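Local coordinates for protein lipolytic enzyme, G-D-S-L family (Bacteroides thetaiotaomicron, PDB 7BR2) that metabolises the drug diltiazem in the gut, as a serine esterase of the SGNH (GDSL) hydrolase family, at residues A[61-73]-A[113-125]. Residues are numbered along the deposited sequence; the frame is centred on the assembly and turned at random.
Sequences GDTAYDMNKRLDG and SIKNFQQMEKRFK
The guanidinium of Arg123 meets Asp72 at its edge: NH1 donates to Asp72 OD1 at 2.9 Å, almost straight at 172°, on the syn side but tilted out of the carboxylate plane, while the oxygen stays nearly in the guanidinium plane. Water 1, at the same edge, accepts from NH2 and donates to Asn68 OD1, so this long, flat donor ties two residues of the facing helix together. A leucine in its place would probably leave Asp72 without its charged mate and water 1 without one of its holders. The Tyr65 ring carries Lys69 CG over one face, toward the rim, and Asn116 OD1 at its edge; the Phe124 ring meets Leu71 CD1 obliquely, 3.9 Å from CE1.

Between the Tyr65-Asn116 and Asp72-Arg123 ends, Met120 is a knob among Ala64, Met67, Asn68 and Leu71. Its chain, extended as far as SD, bends about CG-SD (chi3 86°), bringing CE to 3.6 Å from Met67 CB. Branched Leu71 wedges between that methyl, Phe124 and the aliphatic part of Arg123 (CD1 to CB 3.8 Å). Asn68 suits a half-exposed border: CB packs on Met120 CG (3.5 Å), while ND2 shares water 2 with Gln119 NE2. Small Ala64 permits close approach, CB 3.6 Å from Asn116 CB.

Helices 64-73 and 113-125 run nearly parallel, axes 8.4 Å apart at closest approach, crossing at 22°. Met67, Leu71 and Met120 touch Leu25 of strand 21-26, and Phe124 reaches strand 131-136; the pair thus packs on the parallel sheet of the SGNH hydrolase fold, with helix 155-173 alongside helix 102-125.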
loop_
_atom_site.group_PDB
_atom_site.type_symbol
_atom_site.label_atom_id
_atom_site.label_comp_id
_atom_site.label_asym_id
_atom_site.label_seq_id
_atom_site.Cartn_x
_atom_site.Cartn_y
_atom_site.Cartn_z
ATOM N N GLY A 61 -9.282 -3.086 15.714
ATOM C CA GLY A 61 -9.389 -3.721 17.006
ATOM C C GLY A 61 -9.063 -5.200 17.035
ATOM O O GLY A 61 -8.998 -5.773 18.127
ATOM N N ASP A 62 -8.894 -5.851 15.882
ATOM C CA ASP A 62 -8.739 -7.305 15.859
ATOM C C ASP A 62 -7.435 -7.772 16.497
ATOM O O ASP A 62 -6.378 -7.158 16.343
ATOM C CB ASP A 62 -8.789 -7.850 14.424
ATOM C CG ASP A 62 -10.213 -8.085 13.914
ATOM O OD1 ASP A 62 -11.172 -7.562 14.532
ATOM O OD2 ASP A 62 -10.381 -8.829 12.920
ATOM N N THR A 63 -7.514 -8.925 17.155
ATOM C CA THR A 63 -6.350 -9.715 17.518
ATOM C C THR A 63 -6.366 -10.966 16.656
ATOM O O THR A 63 -7.244 -11.136 15.807
ATOM C CB THR A 63 -6.355 -10.098 19.000
ATOM O OG1 THR A 63 -7.521 -10.871 19.277
ATOM C CG2 THR A 63 -6.392 -8.858 19.867
ATOM N N ALA A 64 -5.420 -11.864 16.906
ATOM C CA ALA A 64 -5.429 -13.121 16.177
ATOM C C ALA A 64 -6.702 -13.907 16.462
ATOM O O ALA A 64 -7.178 -14.667 15.599
ATOM C CB ALA A 64 -4.194 -13.947 16.535
ATOM N N TYR A 65 -7.296 -13.696 17.645
ATOM C CA TYR A 65 -8.553 -14.354 17.992
ATOM C C TYR A 65 -9.691 -13.917 17.062
ATOM O O TYR A 65 -10.435 -14.763 16.538
ATOM C CB TYR A 65 -8.896 -14.060 19.463
ATOM C CG TYR A 65 -10.321 -14.410 19.841
ATOM C CD1 TYR A 65 -10.667 -15.703 20.225
ATOM C CD2 TYR A 65 -11.333 -13.447 19.797
ATOM C CE1 TYR A 65 -11.982 -16.021 20.556
ATOM C CE2 TYR A 65 -12.649 -13.760 20.127
ATOM C CZ TYR A 65 -12.968 -15.043 20.501
ATOM O OH TYR A 65 -14.277 -15.344 20.827
ATOM N N ASP A 66 -9.807 -12.606 16.796
ATOM C CA ASP A 66 -10.888 -12.098 15.943
ATOM C C ASP A 66 -10.680 -12.462 14.475
ATOM O O ASP A 66 -11.628 -12.847 13.766
ATOM C CB ASP A 66 -10.992 -10.586 16.097
ATOM C CG ASP A 66 -11.097 -10.157 17.541
ATOM O OD1 ASP A 66 -12.132 -10.471 18.166
ATOM O OD2 ASP A 66 -10.160 -9.497 18.050
ATOM N N MET A 67 -9.451 -12.303 13.997
ATOM C CA MET A 67 -9.097 -12.719 12.649
ATOM C C MET A 67 -9.443 -14.188 12.415
ATOM O O MET A 67 -10.020 -14.552 11.371
ATOM C CB MET A 67 -7.614 -12.437 12.441
ATOM C CG MET A 67 -7.297 -10.946 12.469
ATOM S SD MET A 67 -5.524 -10.629 12.247
ATOM C CE MET A 67 -5.333 -8.965 12.864
ATOM N N ASN A 68 -9.136 -15.045 13.400
ATOM C CA ASN A 68 -9.472 -16.458 13.291
ATOM C C ASN A 68 -10.979 -16.674 13.242
ATOM O O ASN A 68 -11.457 -17.522 12.481
ATOM C CB ASN A 68 -8.872 -17.245 14.459
ATOM C CG ASN A 68 -9.204 -18.728 14.387
ATOM O OD1 ASN A 68 -8.710 -19.438 13.511
ATOM N ND2 ASN A 68 -10.079 -19.190 15.276
ATOM N N LYS A 69 -11.739 -15.968 14.100
ATOM C CA LYS A 69 -13.204 -16.084 14.083
ATOM C C LYS A 69 -13.782 -15.801 12.701
ATOM O O LYS A 69 -14.789 -16.405 12.309
ATOM C CB LYS A 69 -13.873 -15.101 15.054
ATOM C CG LYS A 69 -13.853 -15.364 16.530
ATOM C CD LYS A 69 -14.744 -14.293 17.207
ATOM C CE LYS A 69 -14.533 -12.937 16.545
ATOM N NZ LYS A 69 -15.690 -12.000 16.573
ATOM N N ARG A 70 -13.196 -14.846 11.970
ATOM C CA ARG A 70 -13.821 -14.389 10.725
ATOM C C ARG A 70 -13.175 -14.941 9.453
ATOM O O ARG A 70 -13.550 -14.515 8.359
ATOM C CB ARG A 70 -13.843 -12.861 10.661
ATOM C CG ARG A 70 -12.490 -12.197 10.592
ATOM C CD ARG A 70 -12.672 -10.682 10.483
ATOM N NE ARG A 70 -11.468 -9.927 10.840
ATOM C CZ ARG A 70 -10.591 -9.455 9.961
ATOM N NH1 ARG A 70 -10.778 -9.657 8.656
ATOM N NH2 ARG A 70 -9.533 -8.767 10.387
ATOM N N LEU A 71 -12.209 -15.859 9.566
ATOM C CA LEU A 71 -11.627 -16.463 8.358
ATOM C C LEU A 71 -12.677 -16.993 7.361
ATOM O O LEU A 71 -12.595 -16.706 6.161
ATOM C CB LEU A 71 -10.672 -17.594 8.739
ATOM C CG LEU A 71 -9.312 -17.199 9.304
ATOM C CD1 LEU A 71 -8.475 -18.449 9.575
ATOM C CD2 LEU A 71 -8.611 -16.245 8.374
ATOM N N ASP A 72 -13.652 -17.790 7.817
ATOM C CA ASP A 72 -14.594 -18.395 6.870
ATOM C C ASP A 72 -15.441 -17.337 6.155
ATOM O O ASP A 72 -15.563 -17.350 4.921
ATOM C CB ASP A 72 -15.527 -19.392 7.569
ATOM C CG ASP A 72 -14.882 -20.733 7.858
ATOM O OD1 ASP A 72 -14.114 -21.235 7.015
ATOM O OD2 ASP A 72 -15.179 -21.310 8.925
ATOM N N GLY A 73 -16.056 -16.429 6.922
ATOM C CA GLY A 73 -17.034 -15.492 6.389
ATOM C C GLY A 73 -16.466 -14.225 5.781
ATOM O O GLY A 73 -17.192 -13.498 5.093
ATOM N N SER A 113 -1.474 -14.563 22.192
ATOM C CA SER A 113 -1.459 -14.258 20.772
ATOM C C SER A 113 -1.068 -15.482 19.956
ATOM O O SER A 113 -1.779 -15.857 19.019
ATOM C CB SER A 113 -0.507 -13.104 20.495
ATOM O OG SER A 113 -0.638 -12.693 19.159
ATOM N N ILE A 114 0.033 -16.151 20.320
ATOM C CA ILE A 114 0.442 -17.286 19.489
ATOM C C ILE A 114 -0.531 -18.455 19.647
ATOM O O ILE A 114 -0.715 -19.251 18.714
ATOM C CB ILE A 114 1.896 -17.704 19.775
ATOM C CG1 ILE A 114 2.054 -18.205 21.208
ATOM C CG2 ILE A 114 2.891 -16.577 19.414
ATOM C CD1 ILE A 114 3.452 -18.691 21.534
ATOM N N LYS A 115 -1.219 -18.552 20.785
ATOM C CA LYS A 115 -2.257 -19.569 20.902
ATOM C C LYS A 115 -3.335 -19.348 19.841
ATOM O O LYS A 115 -3.751 -20.293 19.155
ATOM C CB LYS A 115 -2.837 -19.556 22.326
ATOM C CG LYS A 115 -3.879 -20.653 22.613
ATOM C CD LYS A 115 -4.704 -20.357 23.859
ATOM C CE LYS A 115 -5.940 -21.238 23.928
ATOM N NZ LYS A 115 -5.736 -22.378 24.854
ATOM N N ASN A 116 -3.773 -18.100 19.665
ATOM C CA ASN A 116 -4.773 -17.840 18.622
ATOM C C ASN A 116 -4.192 -18.016 17.216
ATOM O O ASN A 116 -4.837 -18.610 16.319
ATOM C CB ASN A 116 -5.352 -16.445 18.800
ATOM C CG ASN A 116 -6.159 -16.341 20.060
ATOM O OD1 ASN A 116 -7.004 -17.201 20.329
ATOM N ND2 ASN A 116 -5.883 -15.320 20.868
ATOM N N PHE A 117 -2.959 -17.541 17.016
ATOM C CA PHE A 117 -2.322 -17.690 15.716
ATOM C C PHE A 117 -2.255 -19.147 15.300
ATOM O O PHE A 117 -2.336 -19.439 14.111
ATOM C CB PHE A 117 -0.915 -17.095 15.709
ATOM C CG PHE A 117 -0.149 -17.374 14.439
ATOM C CD1 PHE A 117 -0.355 -16.599 13.309
ATOM C CD2 PHE A 117 0.765 -18.413 14.372
ATOM C CE1 PHE A 117 0.339 -16.845 12.137
ATOM C CE2 PHE A 117 1.464 -18.670 13.198
ATOM C CZ PHE A 117 1.252 -17.883 12.080
ATOM N N GLN A 118 -2.089 -20.064 16.258
ATOM C CA GLN A 118 -1.975 -21.484 15.924
ATOM C C GLN A 118 -3.280 -22.020 15.346
ATOM O O GLN A 118 -3.268 -22.877 14.451
ATOM C CB GLN A 118 -1.558 -22.285 17.166
ATOM C CG GLN A 118 -0.057 -22.184 17.518
ATOM C CD GLN A 118 0.303 -22.873 18.835
ATOM O OE1 GLN A 118 0.197 -22.286 19.911
ATOM N NE2 GLN A 118 0.756 -24.120 18.744
ATOM N N GLN A 119 -4.415 -21.539 15.854
ATOM C CA GLN A 119 -5.697 -21.857 15.233
ATOM C C GLN A 119 -5.697 -21.412 13.774
ATOM O O GLN A 119 -6.014 -22.189 12.857
ATOM C CB GLN A 119 -6.808 -21.157 16.016
ATOM C CG GLN A 119 -7.017 -21.653 17.455
ATOM C CD GLN A 119 -7.331 -23.130 17.529
ATOM O OE1 GLN A 119 -6.445 -23.965 17.702
ATOM N NE2 GLN A 119 -8.601 -23.462 17.355
ATOM N N MET A 120 -5.284 -20.169 13.543
ATOM C CA MET A 120 -5.213 -19.690 12.161
ATOM C C MET A 120 -4.250 -20.534 11.324
ATOM O O MET A 120 -4.566 -20.906 10.187
ATOM C CB MET A 120 -4.789 -18.223 12.127
ATOM C CG MET A 120 -5.733 -17.267 12.831
ATOM S SD MET A 120 -5.189 -15.584 12.520
ATOM C CE MET A 120 -6.029 -15.345 10.990
ATOM N N GLU A 121 -3.089 -20.861 11.893
ATOM C CA GLU A 121 -2.036 -21.593 11.199
ATOM C C GLU A 121 -2.554 -22.932 10.722
ATOM O O GLU A 121 -2.317 -23.341 9.576
ATOM C CB GLU A 121 -0.870 -21.801 12.160
ATOM C CG GLU A 121 0.414 -22.314 11.574
ATOM C CD GLU A 121 1.373 -22.762 12.665
ATOM O OE1 GLU A 121 0.934 -22.905 13.824
ATOM O OE2 GLU A 121 2.563 -22.960 12.369
ATOM N N LYS A 122 -3.254 -23.634 11.614
ATOM C CA LYS A 122 -3.922 -24.865 11.230
ATOM C C LYS A 122 -4.865 -24.630 10.055
ATOM O O LYS A 122 -4.887 -25.423 9.105
ATOM C CB LYS A 122 -4.671 -25.451 12.425
ATOM C CG LYS A 122 -5.509 -26.644 12.033
ATOM C CD LYS A 122 -5.976 -27.470 13.227
ATOM C CE LYS A 122 -6.428 -28.861 12.740
ATOM N NZ LYS A 122 -7.490 -28.796 11.683
ATOM N N ARG A 123 -5.646 -23.533 10.085
ATOM C CA ARG A 123 -6.544 -23.287 8.950
ATOM C C ARG A 123 -5.764 -23.057 7.661
ATOM O O ARG A 123 -6.142 -23.563 6.602
ATOM C CB ARG A 123 -7.478 -22.097 9.202
ATOM C CG ARG A 123 -8.279 -22.155 10.478
ATOM C CD ARG A 123 -9.411 -23.203 10.419
ATOM N NE ARG A 123 -10.080 -23.336 9.122
ATOM C CZ ARG A 123 -11.197 -22.684 8.781
ATOM N NH1 ARG A 123 -11.752 -22.883 7.588
ATOM N NH2 ARG A 123 -11.758 -21.828 9.631
ATOM N N PHE A 124 -4.676 -22.293 7.735
ATOM C CA PHE A 124 -3.901 -21.973 6.543
ATOM C C PHE A 124 -3.267 -23.220 5.943
ATOM O O PHE A 124 -3.186 -23.355 4.717
ATOM C CB PHE A 124 -2.842 -20.918 6.874
ATOM C CG PHE A 124 -3.417 -19.608 7.370
ATOM C CD1 PHE A 124 -4.702 -19.207 7.014
ATOM C CD2 PHE A 124 -2.687 -18.799 8.225
ATOM C CE1 PHE A 124 -5.230 -18.006 7.473
ATOM C CE2 PHE A 124 -3.202 -17.598 8.695
ATOM C CZ PHE A 124 -4.475 -17.196 8.317
ATOM N N LYS A 125 -2.817 -24.148 6.790
ATOM C CA LYS A 125 -2.193 -25.365 6.278
ATOM C C LYS A 125 -3.171 -26.211 5.465
ATOM O O LYS A 125 -2.757 -26.968 4.582
ATOM C CB LYS A 125 -1.613 -26.168 7.447
ATOM C CG LYS A 125 -0.527 -25.370 8.159
ATOM C CD LYS A 125 0.500 -26.189 8.881
ATOM C CE LYS A 125 -0.006 -27.455 9.480
ATOM N NZ LYS A 125 1.138 -28.038 10.226
HETATM O O HOH W 1 -10.715 -20.937 12.242
HETATM O O HOH W 2 -11.181 -22.060 16.170
#